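Local coordinates for MutT/nudix family protein (Shewanella oneidensis, PDB 3GZ5) that probably acts as an ADP-ribose-dependent transcriptional regulator of NAD metabolism, pairing a Nudix domain with a DNA-binding winged helix-turn-helix domain, at residues Ala123-Ser126 / Asp127-Trp130; Leu73-Leu76 / Ala77-Thr80; Met113-Gln116 / Ala117-Gln121; Val42-Ser45 / Asn46-Leu50. One frame throughout, in Å; residues are numbered along the deposited sequence.

Contact 1: Ala123-Ser126 / Asp127-Trp130. With NA (sodium ion), chain D.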
loop_
_atom_site.group_PDB
_atom_site.type_symbol
_atom_site.label_atom_id
_atom_site.label_comp_id
_atom_site.label_asym_id
_atom_site.label_seq_id
_atom_site.Cartn_x
_atom_site.Cartn_y
_atom_site.Cartn_z
ATOM N N ALA B 123 -28.539 -12.923 -6.801
ATOM C CA ALA B 123 -29.393 -13.999 -6.311
ATOM C C ALA B 123 -29.408 -15.103 -7.370
ATOM O O ALA B 123 -29.167 -16.279 -7.073
ATOM C CB ALA B 123 -30.815 -13.474 -6.062
ATOM N N SER B 124 -29.649 -14.668 -8.609
ATOM C CA SER B 124 -29.836 -15.511 -9.786
ATOM C C SER B 124 -28.577 -16.224 -10.329
ATOM O O SER B 124 -28.573 -16.672 -11.489
ATOM C CB SER B 124 -30.447 -14.645 -10.899
ATOM O OG SER B 124 -29.773 -13.390 -11.019
ATOM N N VAL B 125 -27.530 -16.334 -9.499
ATOM C CA VAL B 125 -26.223 -16.859 -9.924
ATOM C C VAL B 125 -25.626 -17.735 -8.826
ATOM O O VAL B 125 -25.436 -17.267 -7.707
ATOM C CB VAL B 125 -25.224 -15.711 -10.276
ATOM C CG1 VAL B 125 -23.865 -16.279 -10.675
ATOM C CG2 VAL B 125 -25.778 -14.797 -11.397
ATOM N N SER B 126 -25.308 -18.988 -9.153
ATOM C CA SER B 126 -24.935 -19.996 -8.137
ATOM C C SER B 126 -23.439 -20.153 -7.815
ATOM O O SER B 126 -23.075 -20.773 -6.813
ATOM C CB SER B 126 -25.553 -21.367 -8.474
ATOM O OG SER B 126 -25.389 -21.692 -9.847
ATOM N N ASP B 127 -22.573 -19.599 -8.652
ATOM C CA ASP B 127 -21.130 -19.676 -8.393
ATOM C C ASP B 127 -20.557 -18.356 -7.853
ATOM O O ASP B 127 -19.337 -18.206 -7.725
ATOM C CB ASP B 127 -20.384 -20.146 -9.647
ATOM C CG ASP B 127 -20.428 -19.134 -10.758
ATOM O OD1 ASP B 127 -21.467 -18.447 -10.915
ATOM O OD2 ASP B 127 -19.412 -19.022 -11.475
ATOM N N VAL B 128 -21.457 -17.413 -7.551
ATOM C CA VAL B 128 -21.121 -16.123 -6.913
ATOM C C VAL B 128 -22.017 -15.860 -5.691
ATOM O O VAL B 128 -23.248 -15.789 -5.812
ATOM C CB VAL B 128 -21.247 -14.917 -7.904
ATOM C CG1 VAL B 128 -20.680 -13.650 -7.280
ATOM C CG2 VAL B 128 -20.547 -15.215 -9.229
ATOM N N LYS B 129 -21.395 -15.683 -4.527
ATOM C CA LYS B 129 -22.135 -15.532 -3.274
ATOM C C LYS B 129 -21.434 -14.616 -2.261
ATOM O O LYS B 129 -20.213 -14.682 -2.096
ATOM C CB LYS B 129 -22.382 -16.922 -2.656
ATOM C CG LYS B 129 -23.228 -16.946 -1.381
ATOM C CD LYS B 129 -23.522 -18.389 -0.948
ATOM C CE LYS B 129 -24.208 -18.476 0.426
ATOM N NZ LYS B 129 -25.671 -18.111 0.389
ATOM N N TRP B 130 -22.217 -13.771 -1.587
ATOM C CA TRP B 130 -21.750 -13.035 -0.408
ATOM C C TRP B 130 -21.648 -13.983 0.778
ATOM O O TRP B 130 -22.648 -14.585 1.184
ATOM C CB TRP B 130 -22.723 -11.928 -0.035
ATOM C CG TRP B 130 -22.698 -10.701 -0.894
ATOM C CD1 TRP B 130 -23.694 -10.261 -1.704
ATOM C CD2 TRP B 130 -21.634 -9.739 -1.002
ATOM N NE1 TRP B 130 -23.323 -9.091 -2.320
ATOM C CE2 TRP B 130 -22.060 -8.751 -1.910
ATOM C CE3 TRP B 130 -20.361 -9.621 -0.423
ATOM C CZ2 TRP B 130 -21.265 -7.646 -2.247
ATOM C CZ3 TRP B 130 -19.574 -8.534 -0.763
ATOM C CH2 TRP B 130 -20.029 -7.560 -1.669
HETATM NA NA NA D . -25.525 -15.940 -5.916
#
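Val125 and Val128 turn their backbone carbonyls onto one sodium ion, with Val125 O 2.2 Å and Val128 O 2.3 Å from the metal. Those two oxygens lie just 3.3 Å apart, a spacing tolerable because both face the same cation. Ile122 O supplies a third carbonyl, so the ligands recur every third residue as the chain wraps round the ion.

Behind the carbonyls, the two valine side chains run next to each other and point the same way, Val125 CG1 resting 3.8 Å from Val128 CG2. With CG1 anti to the backbone N (chi1 178°), Val125 offers this same methyl to Asp127, whose OD1 approaches CG1 to 3.2 Å, a snug fit with no polar bond in it. Farther out, the start of strand 128-132 and the residue before it are tied to strand 36-43: Asp127 pairs through its backbone with Gln43 and Lys129 with Leu41, which anchors the end of the loop that carries Val128 O. Val128 itself packs on Leu40.

The protein ligands are therefore all neutral main-chain oxygens. Binding probably depends more on the fold of the loop than on its side chains, and the sodium probably steadies carbonyls that would otherwise repel each other.

Contact 2: Leu73-Leu76 / Ala77-Thr80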
loop_
_atom_site.group_PDB
_atom_site.type_symbol
_atom_site.label_atom_id
_atom_site.label_comp_id
_atom_site.label_asym_id
_atom_site.label_seq_id
_atom_site.Cartn_x
_atom_site.Cartn_y
_atom_site.Cartn_z
ATOM N N LEU B 73 -11.900 -3.848 -12.096
ATOM C CA LEU B 73 -13.281 -3.353 -12.137
ATOM C C LEU B 73 -14.145 -4.184 -13.089
ATOM O O LEU B 73 -15.334 -4.445 -12.809
ATOM C CB LEU B 73 -13.330 -1.873 -12.539
ATOM C CG LEU B 73 -12.715 -0.853 -11.572
ATOM C CD1 LEU B 73 -12.719 0.543 -12.162
ATOM C CD2 LEU B 73 -13.417 -0.872 -10.219
ATOM N N ARG B 74 -13.536 -4.584 -14.213
ATOM C CA ARG B 74 -14.153 -5.541 -15.118
ATOM C C ARG B 74 -14.389 -6.861 -14.412
ATOM O O ARG B 74 -15.494 -7.360 -14.456
ATOM C CB ARG B 74 -13.328 -5.762 -16.396
ATOM C CG ARG B 74 -13.948 -6.830 -17.311
ATOM C CD ARG B 74 -13.156 -7.136 -18.565
ATOM N NE ARG B 74 -11.726 -7.332 -18.356
ATOM C CZ ARG B 74 -11.135 -8.498 -18.100
ATOM N NH1 ARG B 74 -9.820 -8.541 -17.967
ATOM N NH2 ARG B 74 -11.839 -9.611 -17.950
ATOM N N LYS B 75 -13.377 -7.424 -13.741
ATOM C CA LYS B 75 -13.586 -8.716 -13.057
ATOM C C LYS B 75 -14.684 -8.625 -12.012
ATOM O O LYS B 75 -15.391 -9.593 -11.791
ATOM C CB LYS B 75 -12.316 -9.291 -12.398
ATOM C CG LYS B 75 -11.083 -9.471 -13.270
ATOM C CD LYS B 75 -11.312 -10.280 -14.577
ATOM C CE LYS B 75 -11.653 -11.749 -14.366
ATOM N NZ LYS B 75 -12.000 -12.388 -15.674
ATOM N N LEU B 76 -14.815 -7.472 -11.350
ATOM C CA LEU B 76 -15.902 -7.301 -10.377
ATOM C C LEU B 76 -17.283 -7.161 -11.035
ATOM O O LEU B 76 -18.257 -7.739 -10.555
ATOM C CB LEU B 76 -15.621 -6.156 -9.381
ATOM C CG LEU B 76 -14.505 -6.474 -8.374
ATOM C CD1 LEU B 76 -14.055 -5.259 -7.573
ATOM C CD2 LEU B 76 -14.851 -7.641 -7.434
ATOM N N ALA B 77 -17.343 -6.416 -12.133
ATOM C CA ALA B 77 -18.584 -6.158 -12.853
ATOM C C ALA B 77 -19.107 -7.408 -13.573
ATOM O O ALA B 77 -20.308 -7.537 -13.782
ATOM C CB ALA B 77 -18.391 -5.015 -13.840
ATOM N N GLU B 78 -18.192 -8.300 -13.958
ATOM C CA GLU B 78 -18.520 -9.612 -14.547
ATOM C C GLU B 78 -19.253 -10.519 -13.563
ATOM O O GLU B 78 -19.913 -11.487 -13.965
ATOM C CB GLU B 78 -17.242 -10.314 -15.019
ATOM C CG GLU B 78 -16.653 -9.718 -16.285
ATOM C CD GLU B 78 -15.396 -10.404 -16.743
ATOM O OE1 GLU B 78 -14.750 -11.117 -15.960
ATOM O OE2 GLU B 78 -15.020 -10.209 -17.906
ATOM N N LYS B 79 -19.131 -10.190 -12.281
ATOM C CA LYS B 79 -19.727 -10.955 -11.193
ATOM C C LYS B 79 -20.917 -10.244 -10.554
ATOM O O LYS B 79 -21.848 -10.906 -10.089
ATOM C CB LYS B 79 -18.680 -11.263 -10.094
ATOM C CG LYS B 79 -17.476 -12.026 -10.574
ATOM C CD LYS B 79 -17.897 -13.441 -10.949
ATOM C CE LYS B 79 -17.218 -13.914 -12.220
ATOM N NZ LYS B 79 -17.499 -15.362 -12.442
ATOM N N THR B 80 -20.881 -8.911 -10.511
ATOM C CA THR B 80 -21.844 -8.131 -9.724
ATOM C C THR B 80 -22.752 -7.261 -10.580
ATOM O O THR B 80 -23.799 -6.793 -10.098
ATOM C CB THR B 80 -21.141 -7.174 -8.735
ATOM O OG1 THR B 80 -20.287 -6.296 -9.471
ATOM C CG2 THR B 80 -20.310 -7.930 -7.726
#
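Glu78 gathers the basic ends of Arg74 and Lys75 on the last turns of helix 68-80, the helix that carries the Nudix box in this fold. The run from Arg74 onward appears to match the end of that signature, with Lys75 and Lys79 where hydrolases usually have glutamates, consistent with a regulatory role.

The three side chains form a salt-bridge network. Glu78 is stretched out beyond CG, which sends its carboxylate back along the helix. Arg74 runs alongside it and bends only at chi3 (47°), bringing NH2 to 3.2 Å from Glu78 OE2. That oxygen lies in the guanidinium plane, yet the donor reaches it from above the carboxylate, the two planes being 67° apart. The stronger hold on Arg74 is at NH1, which bridges to Asp65 and bonds to Phe59 O. Lys75 instead curls at chi2 and chi3, and its NZ meets the syn lone pair of Glu78 OE1 at 3.0 Å. Each carboxylate oxygen thus has its own cation.

On the inner side, Leu76 packs against Ala27, Leu29 and Ile87 of the sheet. Its carbonyl closes the helix with three donors. Thr80 N comes in the carbonyl plane at 2.9 Å from Leu76 O, while Lys79 N lies above that plane at 3.1 Å from the same oxygen. The third is Thr80 OG1, placed between its own backbone N and carbonyl carbon (chi1 58°); this hydroxyl also bonds to Val82 N and sits 2.7 Å from Leu76 O.

Contact 3: Met113-Gln116 / Ala117-Gln121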
loop_
_atom_site.group_PDB
_atom_site.type_symbol
_atom_site.label_atom_id
_atom_site.label_comp_id
_atom_site.label_asym_id
_atom_site.label_seq_id
_atom_site.Cartn_x
_atom_site.Cartn_y
_atom_site.Cartn_z
ATOM N N MET B 113 -18.559 -1.968 -1.438
ATOM C CA MET B 113 -19.812 -1.548 -2.056
ATOM C C MET B 113 -20.972 -1.859 -1.130
ATOM O O MET B 113 -20.814 -2.604 -0.173
ATOM C CB MET B 113 -20.026 -2.229 -3.403
ATOM C CG MET B 113 -20.373 -3.735 -3.385
ATOM S SD MET B 113 -20.866 -4.216 -5.076
ATOM C CE MET B 113 -20.815 -5.956 -4.946
ATOM N N SER B 114 -22.146 -1.311 -1.421
ATOM C CA SER B 114 -23.315 -1.676 -0.631
ATOM C C SER B 114 -23.902 -3.006 -1.101
ATOM O O SER B 114 -23.903 -3.338 -2.292
ATOM C CB SER B 114 -24.379 -0.585 -0.664
ATOM O OG SER B 114 -25.250 -0.808 -1.752
ATOM N N TYR B 115 -24.415 -3.753 -0.140
ATOM C CA TYR B 115 -25.015 -5.061 -0.372
ATOM C C TYR B 115 -26.163 -5.098 -1.397
ATOM O O TYR B 115 -26.162 -5.972 -2.257
ATOM C CB TYR B 115 -25.444 -5.647 0.978
ATOM C CG TYR B 115 -26.132 -6.981 0.912
ATOM C CD1 TYR B 115 -25.398 -8.166 0.912
ATOM C CD2 TYR B 115 -27.529 -7.066 0.888
ATOM C CE1 TYR B 115 -26.031 -9.396 0.875
ATOM C CE2 TYR B 115 -28.170 -8.298 0.846
ATOM C CZ TYR B 115 -27.420 -9.452 0.841
ATOM O OH TYR B 115 -28.058 -10.668 0.818
ATOM N N GLN B 116 -27.118 -4.165 -1.325
ATOM C CA GLN B 116 -28.307 -4.213 -2.212
ATOM C C GLN B 116 -28.078 -3.633 -3.616
ATOM O O GLN B 116 -28.891 -3.846 -4.520
ATOM C CB GLN B 116 -29.544 -3.571 -1.567
ATOM C CG GLN B 116 -30.465 -4.553 -0.773
ATOM C CD GLN B 116 -31.081 -5.681 -1.634
ATOM O OE1 GLN B 116 -31.465 -5.474 -2.801
ATOM N NE2 GLN B 116 -31.179 -6.885 -1.045
ATOM N N ALA B 117 -26.970 -2.916 -3.799
ATOM C CA ALA B 117 -26.565 -2.447 -5.126
ATOM C C ALA B 117 -26.369 -3.611 -6.103
ATOM O O ALA B 117 -26.539 -3.443 -7.313
ATOM C CB ALA B 117 -25.297 -1.616 -5.031
ATOM N N CYS B 118 -26.046 -4.793 -5.576
ATOM C CA CYS B 118 -25.746 -5.945 -6.422
ATOM C C CYS B 118 -26.353 -7.292 -6.002
ATOM O O CYS B 118 -26.293 -8.242 -6.788
ATOM C CB CYS B 118 -24.242 -6.122 -6.512
ATOM S SG CYS B 118 -23.623 -7.105 -5.175
ATOM N N GLN B 119 -26.886 -7.396 -4.775
ATOM C CA GLN B 119 -27.661 -8.585 -4.358
ATOM C C GLN B 119 -28.899 -8.773 -5.242
ATOM O O GLN B 119 -29.372 -9.901 -5.434
ATOM C CB GLN B 119 -28.066 -8.512 -2.880
ATOM C CG GLN B 119 -28.915 -9.705 -2.373
ATOM C CD GLN B 119 -28.178 -11.065 -2.385
ATOM O OE1 GLN B 119 -28.803 -12.115 -2.564
ATOM N NE2 GLN B 119 -26.861 -11.043 -2.182
ATOM N N ILE B 120 -29.411 -7.658 -5.768
ATOM C CA ILE B 120 -30.430 -7.657 -6.834
ATOM C C ILE B 120 -30.002 -8.361 -8.150
ATOM O O ILE B 120 -30.859 -8.755 -8.946
ATOM C CB ILE B 120 -30.909 -6.204 -7.164
ATOM C CG1 ILE B 120 -29.713 -5.259 -7.387
ATOM C CG2 ILE B 120 -31.872 -5.681 -6.072
ATOM C CD1 ILE B 120 -30.036 -3.975 -8.161
ATOM N N GLN B 121 -28.691 -8.511 -8.372
ATOM C CA GLN B 121 -28.142 -9.051 -9.638
ATOM C C GLN B 121 -27.285 -10.301 -9.429
ATOM O O GLN B 121 -26.500 -10.664 -10.319
ATOM C CB GLN B 121 -27.294 -7.979 -10.359
ATOM C CG GLN B 121 -28.044 -6.706 -10.766
ATOM C CD GLN B 121 -27.304 -5.425 -10.366
ATOM O OE1 GLN B 121 -26.281 -5.478 -9.690
ATOM N NE2 GLN B 121 -27.827 -4.273 -10.776
#
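Gln119 lies flat along the Tyr115 ring, one turn on in the short helix 116-119. Its CB stands over one face of the ring, 4.0 Å from the centroid, in a CH-pi contact. A bend at chi2 (65°) brings the amide back beside the ring, the two planes ending only 8° apart, and Gln119 CD comes within 3.2 Å of Tyr115 OH. The amide nitrogen is badly angled for a bond to that hydroxyl, so this is van der Waals contact. The backbone supports it, Gln119 N donating to Tyr115 O at 3.0 Å. Replacing Tyr115 by an alanine would probably take away one surface against the Gln119 amide, leaving it freer to turn and His33 without its stacking partner.

The tightly packed side is the buried sulfur contact: the outstretched Met113 puts CE 3.0 Å from Cys118 SG, shorter than van der Waals contact and so doubtful in its exact value. The outer side is looser. Ser114 caps the helix start weakly, its OG 3.4 Å from Ala117 N, and the exposed pair Gln116 and Ile120 cross obliquely, Gln116 OE1 3.3 Å from Ile120 CG2.

Met113 and Cys118 wedge between Thr80 of helix 68-80 and Trp130 of strand 128-132. The Tyr115 ring stacks on His33 and also meets the indole of Trp130, so this turn fills the corner between strands 22-33 and 128-132 and the end of helix 68-80.

Contact 4: Val42-Ser45 / Asn46-Leu50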
loop_
_atom_site.group_PDB
_atom_site.type_symbol
_atom_site.label_atom_id
_atom_site.label_comp_id
_atom_site.label_asym_id
_atom_site.label_seq_id
_atom_site.Cartn_x
_atom_site.Cartn_y
_atom_site.Cartn_z
ATOM N N VAL B 42 -16.269 -16.489 -5.298
ATOM C CA VAL B 42 -16.550 -17.059 -6.611
ATOM C C VAL B 42 -16.053 -18.487 -6.561
ATOM O O VAL B 42 -14.942 -18.754 -6.082
ATOM C CB VAL B 42 -15.819 -16.274 -7.755
ATOM C CG1 VAL B 42 -16.040 -16.926 -9.133
ATOM C CG2 VAL B 42 -16.264 -14.823 -7.780
ATOM N N GLN B 43 -16.895 -19.412 -7.009
ATOM C CA GLN B 43 -16.517 -20.814 -6.993
ATOM C C GLN B 43 -15.718 -21.148 -8.250
ATOM O O GLN B 43 -16.128 -20.792 -9.361
ATOM C CB GLN B 43 -17.742 -21.718 -6.878
ATOM C CG GLN B 43 -17.428 -22.978 -6.126
ATOM C CD GLN B 43 -18.520 -24.033 -6.200
ATOM O OE1 GLN B 43 -19.541 -23.876 -6.895
ATOM N NE2 GLN B 43 -18.300 -25.129 -5.490
ATOM N N ARG B 44 -14.585 -21.823 -8.051
ATOM C CA ARG B 44 -13.679 -22.165 -9.150
ATOM C C ARG B 44 -14.192 -23.316 -10.026
ATOM O O ARG B 44 -14.132 -24.496 -9.637
ATOM C CB ARG B 44 -12.283 -22.498 -8.621
ATOM C CG ARG B 44 -11.496 -21.317 -8.101
ATOM C CD ARG B 44 -10.017 -21.576 -8.272
ATOM N NE ARG B 44 -9.637 -21.487 -9.685
ATOM C CZ ARG B 44 -8.549 -22.038 -10.208
ATOM N NH1 ARG B 44 -8.292 -21.910 -11.503
ATOM N NH2 ARG B 44 -7.728 -22.735 -9.445
ATOM N N SER B 45 -14.702 -22.947 -11.202
ATOM C CA SER B 45 -15.122 -23.898 -12.233
ATOM C C SER B 45 -13.940 -24.260 -13.138
ATOM O O SER B 45 -14.067 -24.220 -14.375
ATOM C CB SER B 45 -16.208 -23.261 -13.090
ATOM O OG SER B 45 -15.703 -22.122 -13.785
ATOM N N ASN B 46 -12.804 -24.619 -12.527
ATOM C CA ASN B 46 -11.524 -24.619 -13.230
ATOM C C ASN B 46 -10.390 -25.155 -12.369
ATOM O O ASN B 46 -10.159 -24.668 -11.258
ATOM C CB ASN B 46 -11.193 -23.185 -13.654
ATOM C CG ASN B 46 -10.716 -23.087 -15.082
ATOM O OD1 ASN B 46 -11.110 -23.880 -15.943
ATOM N ND2 ASN B 46 -9.874 -22.097 -15.351
ATOM N N HIS B 47 -9.694 -26.162 -12.889
ATOM C CA HIS B 47 -8.516 -26.776 -12.254
ATOM C C HIS B 47 -7.381 -25.728 -12.315
ATOM O O HIS B 47 -7.335 -24.928 -13.269
ATOM C CB HIS B 47 -8.141 -28.023 -13.083
ATOM C CG HIS B 47 -7.886 -29.279 -12.288
ATOM N ND1 HIS B 47 -8.699 -30.394 -12.381
ATOM C CD2 HIS B 47 -6.875 -29.626 -11.454
ATOM C CE1 HIS B 47 -8.214 -31.362 -11.620
ATOM N NE2 HIS B 47 -7.104 -30.922 -11.049
ATOM N N PRO B 48 -6.482 -25.686 -11.306
ATOM C CA PRO B 48 -6.377 -26.451 -10.062
ATOM C C PRO B 48 -7.384 -25.967 -9.006
ATOM O O PRO B 48 -8.365 -25.299 -9.366
ATOM C CB PRO B 48 -4.931 -26.187 -9.613
ATOM C CG PRO B 48 -4.625 -24.844 -10.142
ATOM C CD PRO B 48 -5.400 -24.692 -11.422
ATOM N N PHE B 49 -7.154 -26.304 -7.731
ATOM C CA PHE B 49 -8.088 -25.971 -6.634
ATOM C C PHE B 49 -9.530 -25.890 -7.141
ATOM O O PHE B 49 -10.266 -24.956 -6.837
ATOM C CB PHE B 49 -7.695 -24.656 -5.949
ATOM C CG PHE B 49 -6.420 -24.728 -5.171
ATOM C CD1 PHE B 49 -5.288 -24.077 -5.631
ATOM C CD2 PHE B 49 -6.352 -25.442 -3.976
ATOM C CE1 PHE B 49 -4.092 -24.131 -4.921
ATOM C CE2 PHE B 49 -5.156 -25.506 -3.237
ATOM C CZ PHE B 49 -4.015 -24.847 -3.715
ATOM N N LEU B 50 -9.907 -26.881 -7.941
ATOM C CA LEU B 50 -11.209 -26.922 -8.602
ATOM C C LEU B 50 -12.355 -27.082 -7.581
ATOM O O LEU B 50 -12.181 -27.716 -6.518
ATOM C CB LEU B 50 -11.210 -28.046 -9.648
ATOM C CG LEU B 50 -12.533 -28.655 -10.123
ATOM C CD1 LEU B 50 -13.127 -27.849 -11.265
ATOM C CD2 LEU B 50 -12.299 -30.124 -10.502
#
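Arg44 folds its side chain over the loop that follows, and the backbone carbonyls of that loop collect round its guanidinium. Asn46 comes first: its N makes a weak bond to Arg44 O at 3.2 Å, closing an inverse gamma turn centred on Ser45, and its own O lies over the middle of one guanidinium face, 3.3 Å from Arg44 CZ. That is a charge-to-carbonyl approach with no N-H aimed along it. His47 O follows, 3.6 Å from Arg44 NH1. Pro48, behind a cis peptide bond, sets CG at the guanidinium edge, 3.8 Å from Arg44 NH2, with its carbonyl close by but poorly angled for a bond. Phe49 O approaches Arg44 CB to 3.6 Å, and the Phe49 ring meets Phe143 edge to face. Last comes Leu50, its CD1 3.9 Å from Arg44 O.

A leucine in place of Arg44 would probably leave the carbonyls of Asn46, His47 and Pro48 without the positive charge they surround, and the loop less fixed.

Backbone bonds from Arg44 to Gly51 and Leu52 close the base, making this the surface loop of a beta hairpin between antiparallel strands 36-43 and 53-54.

How the contacts relate
From the N terminus the chain meets contact 4 first, then contacts 2, 3 and 1; they lie in series, none enclosing or crossing another. Contact 4 closes the loop between strands 36-43 and 53-54. Contact 2 ends helix 68-80, contact 3 turns the chain after strand 104-112, and contact 1 shapes the sodium loop leading into strand 128-132. Just before that strand, Asp127 O lies 2.8 Å from Gln43 N, a probable hydrogen bond joining contacts 1 and 4. Lys79 of contact 2 lies across both, its CD touching Val128 CG2 and Val42 CG2. Thr80 CG2 packs on Met113 CE, linking contacts 2 and 3; contacts 3 and 4 do not touch, their centres about 24 Å apart.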